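Local coordinates for protein prolyl 4-hydroxylase (Phytophthora capsici LT1534, PDB 6IUQ) that probably hydroxylates proline residues at the 4-position as an iron(II)- and 2-oxoglutarate-dependent dioxygenase built on a double-stranded beta-helix core, at residues G7-S12 / L53-W58; F13-E18 / H46-A51. One frame throughout, in Å; residues are numbered along the deposited sequence.

Contact 1: residues G7-S12 / L53-W58; sequences GVYKES and LEEMRW
Glu55 OE2 is gripped by two donors: the Tyr9 hydroxyl donates to it, with OH and OE2 2.5 Å apart, and the backbone N of Glu109 bonds to the same oxygen. The phenol uses the anti lone pair of OE2, the one turned away from OE1, and the oxygen lies in the plane of the Tyr9 ring, at its edge; ring and carboxylate planes are nevertheless 40° apart. Glu55 OE1 takes the N-H of Leu110, so both oxygens of this buried carboxylate are engaged and its rotation is fixed. Two backbone N-H groups from the start of helix 108-115 would probably help to stabilise a negative charge here.

One residue earlier on helix 46-61, Glu54 works on the backbone of the 7-12 segment instead. Its chain is extended beyond CG (chi2 -178°), which carries the carboxylate out from the helix to the N-H of Lys10. That single donor is shared between both oxygens through their syn lone pairs: Lys10 N is 2.9 Å from Glu54 OE2 and 3.1 Å from Glu54 OE1. The near-equal lengths indicate a three-centre (bifurcated) bond. Around it, Lys10 CB rests 3.4 Å from Glu54 OE2, and Tyr9 CA lies 3.4 Å from Glu54 OE1, so the carboxylate sits close against the backbone it binds.

The Tyr9 ring also meets Phe13 edge-to-face. Thus a non-regular N-terminal segment is pinned to a helix by consecutive glutamates, one binding backbone and the other a phenol, on the surface of the helical layer that accompanies the double-stranded beta-helix fold of 2-oxoglutarate-dependent oxygenases.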
loop_
_atom_site.group_PDB
_atom_site.type_symbol
_atom_site.label_atom_id
_atom_site.label_comp_id
_atom_site.label_asym_id
_atom_site.label_seq_id
_atom_site.Cartn_x
_atom_site.Cartn_y
_atom_site.Cartn_z
ATOM N N GLY A 7 11.384 -5.353 -28.082
ATOM C CA GLY A 7 12.638 -5.773 -27.475
ATOM C C GLY A 7 13.757 -4.745 -27.505
ATOM O O GLY A 7 14.916 -5.055 -27.199
ATOM N N VAL A 8 13.418 -3.512 -27.868
ATOM C CA VAL A 8 14.414 -2.455 -27.921
ATOM C C VAL A 8 14.049 -1.387 -26.901
ATOM O O VAL A 8 12.907 -0.928 -26.848
ATOM C CB VAL A 8 14.529 -1.833 -29.337
ATOM C CG1 VAL A 8 15.757 -0.926 -29.423
ATOM C CG2 VAL A 8 14.604 -2.934 -30.400
ATOM N N TYR A 9 15.022 -1.005 -26.083
ATOM C CA TYR A 9 14.757 -0.113 -24.965
ATOM C C TYR A 9 15.437 1.225 -25.188
ATOM O O TYR A 9 16.531 1.287 -25.744
ATOM C CB TYR A 9 15.225 -0.758 -23.651
ATOM C CG TYR A 9 14.486 -2.042 -23.341
ATOM C CD1 TYR A 9 13.268 -2.021 -22.672
ATOM C CD2 TYR A 9 14.989 -3.278 -23.746
ATOM C CE1 TYR A 9 12.576 -3.190 -22.407
ATOM C CE2 TYR A 9 14.297 -4.456 -23.484
ATOM C CZ TYR A 9 13.095 -4.400 -22.814
ATOM O OH TYR A 9 12.407 -5.561 -22.536
ATOM N N LYS A 10 14.787 2.292 -24.740
ATOM C CA LYS A 10 15.303 3.645 -24.933
ATOM C C LYS A 10 16.635 3.904 -24.228
ATOM O O LYS A 10 17.326 4.879 -24.532
ATOM C CB LYS A 10 14.271 4.668 -24.455
ATOM C CG LYS A 10 13.624 5.461 -25.575
ATOM C CD LYS A 10 14.418 6.729 -25.898
ATOM C CE LYS A 10 14.303 7.769 -24.789
ATOM N NZ LYS A 10 15.218 8.927 -25.009
ATOM N N GLU A 11 16.992 3.036 -23.289
ATOM C CA GLU A 11 18.178 3.249 -22.470
ATOM C C GLU A 11 18.798 1.918 -22.062
ATOM O O GLU A 11 18.097 0.934 -21.859
ATOM C CB GLU A 11 17.817 4.075 -21.237
ATOM C CG GLU A 11 18.914 4.172 -20.193
ATOM C CD GLU A 11 18.521 5.063 -19.028
ATOM O OE1 GLU A 11 19.103 4.912 -17.915
ATOM O OE2 GLU A 11 17.628 5.915 -19.238
ATOM N N SER A 12 20.115 1.880 -21.952
ATOM C CA SER A 12 20.770 0.649 -21.573
ATOM C C SER A 12 20.473 0.372 -20.098
ATOM O O SER A 12 20.327 1.303 -19.313
ATOM C CB SER A 12 22.272 0.737 -21.846
ATOM O OG SER A 12 22.936 1.426 -20.810
ATOM N N LEU A 53 8.853 0.384 -17.300
ATOM C CA LEU A 53 7.859 1.375 -17.738
ATOM C C LEU A 53 7.559 1.236 -19.232
ATOM O O LEU A 53 6.399 1.271 -19.635
ATOM C CB LEU A 53 8.332 2.817 -17.428
ATOM C CG LEU A 53 7.477 3.998 -17.925
ATOM C CD1 LEU A 53 6.043 3.933 -17.405
ATOM C CD2 LEU A 53 8.113 5.359 -17.585
ATOM N N GLU A 54 8.600 1.074 -20.047
ATOM C CA GLU A 54 8.412 0.894 -21.488
ATOM C C GLU A 54 7.513 -0.309 -21.766
ATOM O O GLU A 54 6.559 -0.211 -22.543
ATOM C CB GLU A 54 9.760 0.746 -22.206
ATOM C CG GLU A 54 10.547 2.062 -22.295
ATOM C CD GLU A 54 11.877 1.939 -23.048
ATOM O OE1 GLU A 54 11.855 1.514 -24.228
ATOM O OE2 GLU A 54 12.941 2.293 -22.463
ATOM N N GLU A 55 7.779 -1.429 -21.098
ATOM C CA GLU A 55 6.949 -2.613 -21.285
ATOM C C GLU A 55 5.509 -2.352 -20.851
ATOM O O GLU A 55 4.567 -2.829 -21.472
ATOM C CB GLU A 55 7.540 -3.805 -20.535
ATOM C CG GLU A 55 8.841 -4.276 -21.143
ATOM C CD GLU A 55 9.377 -5.567 -20.536
ATOM O OE1 GLU A 55 8.802 -6.081 -19.536
ATOM O OE2 GLU A 55 10.387 -6.069 -21.073
HETATM N N MSE A 56 5.332 -1.563 -19.801
HETATM C CA MSE A 56 3.985 -1.246 -19.343
HETATM C C MSE A 56 3.226 -0.388 -20.345
HETATM O O MSE A 56 2.037 -0.598 -20.572
HETATM C CB MSE A 56 4.034 -0.535 -17.991
HETATM C CG MSE A 56 4.486 -1.434 -16.868
HETATM SE SE MSE A 56 4.651 -0.451 -15.205
HETATM C CE MSE A 56 2.794 0.111 -14.979
ATOM N N ARG A 57 3.911 0.600 -20.910
ATOM C CA ARG A 57 3.310 1.459 -21.916
ATOM C C ARG A 57 2.921 0.640 -23.146
ATOM O O ARG A 57 1.886 0.876 -23.762
ATOM C CB ARG A 57 4.265 2.581 -22.311
ATOM C CG ARG A 57 4.411 3.701 -21.290
ATOM C CD ARG A 57 4.824 4.967 -22.015
ATOM N NE ARG A 57 5.564 5.924 -21.198
ATOM C CZ ARG A 57 5.009 6.869 -20.440
ATOM N NH1 ARG A 57 3.685 6.982 -20.366
ATOM N NH2 ARG A 57 5.791 7.707 -19.756
ATOM N N TRP A 58 3.760 -0.328 -23.498
ATOM C CA TRP A 58 3.463 -1.207 -24.609
ATOM C C TRP A 58 2.196 -2.011 -24.349
ATOM O O TRP A 58 1.337 -2.127 -25.220
ATOM C CB TRP A 58 4.626 -2.147 -24.877
ATOM C CG TRP A 58 4.391 -2.992 -26.075
ATOM C CD1 TRP A 58 4.672 -2.672 -27.377
ATOM C CD2 TRP A 58 3.800 -4.295 -26.100
ATOM N NE1 TRP A 58 4.303 -3.702 -28.205
ATOM C CE2 TRP A 58 3.763 -4.710 -27.449
ATOM C CE3 TRP A 58 3.309 -5.155 -25.114
ATOM C CZ2 TRP A 58 3.263 -5.945 -27.832
ATOM C CZ3 TRP A 58 2.807 -6.380 -25.498
ATOM C CH2 TRP A 58 2.785 -6.765 -26.848
#

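Contact 2: residues F13-E18 / H46-A51; sequences FTRDYE and HGWASA
Phe13 and Trp48 carry this junction between the N-terminal arm and the start of helix 46-61, part of the helical surroundings of the double-stranded beta-helix core. Phe13 CG stands between the backbone N and the carbonyl carbon (chi1 72°), a rotamer that lays the ring over Ala51: the methyl CB sits 3.7 Å from the ring centroid and only 8° off its normal, a well-centred CH-pi contact. The backbones come close at Gly47, which has no side chain: Phe13 CB lies 3.3 Å from Gly47 C.

Trp48 has CG anti to its backbone N (chi1 -168°), which carries the indole out to the 14-16 backbone, which lies over one of its faces. That face is lined by Thr14 O, Arg15 CA and Asp16 N, with Arg15 CA 4.2 Å from the centroid of the five-membered ring. Phe44 meets the indole edge-to-face. The Arg15 chain passes the benzene half of the indole at CG, and its guanidinium forms a salt bridge with Glu109. At the far end of the indole, Asp16 O comes within 3.2 Å of Trp48 CZ3.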
loop_
_atom_site.group_PDB
_atom_site.type_symbol
_atom_site.label_atom_id
_atom_site.label_comp_id
_atom_site.label_asym_id
_atom_site.label_seq_id
_atom_site.Cartn_x
_atom_site.Cartn_y
_atom_site.Cartn_z
ATOM N N PHE A 13 20.351 -0.896 -19.722
ATOM C CA PHE A 13 20.061 -1.216 -18.326
ATOM C C PHE A 13 20.595 -2.574 -17.907
ATOM O O PHE A 13 20.944 -3.404 -18.735
ATOM C CB PHE A 13 18.556 -1.170 -18.068
ATOM C CG PHE A 13 17.806 -2.312 -18.688
ATOM C CD1 PHE A 13 17.446 -2.273 -20.025
ATOM C CD2 PHE A 13 17.451 -3.422 -17.927
ATOM C CE1 PHE A 13 16.751 -3.329 -20.602
ATOM C CE2 PHE A 13 16.752 -4.479 -18.488
ATOM C CZ PHE A 13 16.400 -4.436 -19.830
ATOM N N THR A 14 20.630 -2.789 -16.603
ATOM C CA THR A 14 21.022 -4.071 -16.044
ATOM C C THR A 14 19.915 -4.622 -15.162
ATOM O O THR A 14 19.482 -3.961 -14.214
ATOM C CB THR A 14 22.301 -3.959 -15.193
ATOM O OG1 THR A 14 23.275 -3.180 -15.894
ATOM C CG2 THR A 14 22.860 -5.335 -14.917
ATOM N N ARG A 15 19.448 -5.822 -15.481
ATOM C CA ARG A 15 18.565 -6.538 -14.583
ATOM C C ARG A 15 19.389 -6.891 -13.346
ATOM O O ARG A 15 20.037 -7.931 -13.312
ATOM C CB ARG A 15 18.005 -7.785 -15.257
ATOM C CG ARG A 15 16.978 -8.531 -14.452
ATOM C CD ARG A 15 16.566 -9.775 -15.205
ATOM N NE ARG A 15 15.968 -9.467 -16.505
ATOM C CZ ARG A 15 15.718 -10.386 -17.435
ATOM N NH1 ARG A 15 16.039 -11.658 -17.215
ATOM N NH2 ARG A 15 15.165 -10.035 -18.589
ATOM N N ASP A 16 19.375 -6.012 -12.346
ATOM C CA ASP A 16 20.336 -6.096 -11.239
ATOM C C ASP A 16 19.713 -6.604 -9.935
ATOM O O ASP A 16 19.421 -5.815 -9.027
ATOM C CB ASP A 16 20.996 -4.725 -11.000
ATOM C CG ASP A 16 22.344 -4.841 -10.278
ATOM O OD1 ASP A 16 22.612 -5.915 -9.682
ATOM O OD2 ASP A 16 23.133 -3.864 -10.303
ATOM N N TYR A 17 19.555 -7.924 -9.854
ATOM C CA TYR A 17 18.931 -8.592 -8.718
ATOM C C TYR A 17 19.612 -8.330 -7.395
ATOM O O TYR A 17 18.950 -8.210 -6.379
ATOM C CB TYR A 17 18.915 -10.101 -8.924
ATOM C CG TYR A 17 18.062 -10.617 -10.055
ATOM C CD1 TYR A 17 16.702 -10.323 -10.123
ATOM C CD2 TYR A 17 18.612 -11.447 -11.035
ATOM C CE1 TYR A 17 15.917 -10.827 -11.153
ATOM C CE2 TYR A 17 17.836 -11.958 -12.062
ATOM C CZ TYR A 17 16.486 -11.647 -12.111
ATOM O OH TYR A 17 15.712 -12.150 -13.131
ATOM N N GLU A 18 20.937 -8.289 -7.403
ATOM C CA GLU A 18 21.696 -8.044 -6.186
ATOM C C GLU A 18 21.474 -6.631 -5.643
ATOM O O GLU A 18 21.380 -6.438 -4.433
ATOM C CB GLU A 18 23.189 -8.290 -6.435
ATOM C CG GLU A 18 24.086 -7.686 -5.364
ATOM C CD GLU A 18 25.478 -8.288 -5.337
ATOM O OE1 GLU A 18 25.859 -8.970 -6.318
ATOM O OE2 GLU A 18 26.186 -8.079 -4.324
ATOM N N HIS A 46 17.846 3.632 -12.725
ATOM C CA HIS A 46 17.062 4.354 -13.706
ATOM C C HIS A 46 16.816 3.579 -14.994
ATOM O O HIS A 46 15.718 3.632 -15.558
ATOM C CB HIS A 46 17.732 5.691 -14.037
ATOM C CG HIS A 46 16.914 6.552 -14.943
ATOM N ND1 HIS A 46 17.062 6.539 -16.312
ATOM C CD2 HIS A 46 15.894 7.402 -14.679
ATOM C CE1 HIS A 46 16.188 7.369 -16.852
ATOM N NE2 HIS A 46 15.466 7.904 -15.883
ATOM N N GLY A 47 17.829 2.865 -15.470
ATOM C CA GLY A 47 17.684 2.108 -16.705
ATOM C C GLY A 47 16.641 1.022 -16.537
ATOM O O GLY A 47 15.712 0.903 -17.336
ATOM N N TRP A 48 16.787 0.245 -15.470
ATOM C CA TRP A 48 15.909 -0.891 -15.200
ATOM C C TRP A 48 14.461 -0.432 -14.972
ATOM O O TRP A 48 13.536 -0.978 -15.576
ATOM C CB TRP A 48 16.452 -1.683 -14.007
ATOM C CG TRP A 48 15.827 -3.038 -13.781
ATOM C CD1 TRP A 48 14.949 -3.696 -14.597
ATOM C CD2 TRP A 48 16.025 -3.884 -12.637
ATOM N NE1 TRP A 48 14.594 -4.905 -14.030
ATOM C CE2 TRP A 48 15.236 -5.036 -12.825
ATOM C CE3 TRP A 48 16.788 -3.771 -11.469
ATOM C CZ2 TRP A 48 15.197 -6.071 -11.896
ATOM C CZ3 TRP A 48 16.745 -4.789 -10.549
ATOM C CH2 TRP A 48 15.952 -5.927 -10.763
ATOM N N ALA A 49 14.262 0.583 -14.135
ATOM C CA ALA A 49 12.940 1.195 -13.985
ATOM C C ALA A 49 12.356 1.694 -15.314
ATOM O O ALA A 49 11.163 1.514 -15.577
ATOM C CB ALA A 49 12.992 2.336 -12.985
ATOM N N SER A 50 13.180 2.312 -16.153
ATOM C CA SER A 50 12.718 2.757 -17.475
ATOM C C SER A 50 12.262 1.603 -18.361
ATOM O O SER A 50 11.244 1.700 -19.060
ATOM C CB SER A 50 13.818 3.530 -18.212
ATOM O OG SER A 50 14.057 4.785 -17.610
ATOM N N ALA A 51 13.048 0.532 -18.361
ATOM C CA ALA A 51 12.709 -0.682 -19.099
ATOM C C ALA A 51 11.334 -1.242 -18.705
ATOM O O ALA A 51 10.542 -1.607 -19.567
ATOM C CB ALA A 51 13.776 -1.723 -18.885
#

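How the contacts relate
Contacts 1 and 2 lie on the same side of the chain's centre, their own centres about 11 Å apart, and both use helix 46-61. Along the chain, 7-12 runs directly into 13-18, whereas on the helix 46-51 precedes 53-58; contact 2 is therefore nested inside the loop that contact 1 closes. They also touch: Glu11 OE1 is 3.1 Å from His46 ND1, a probable hydrogen bond, and Tyr9 CD1 is 3.8 Å from Ala51 CB. Glu109 of helix 108-115 has partners in both. The arm crosses the helix obliquely and in the opposing sense, its later residues meeting the helix start, at the fold's periphery: the contact centres lie about 25 and 23 Å from the chain's centre.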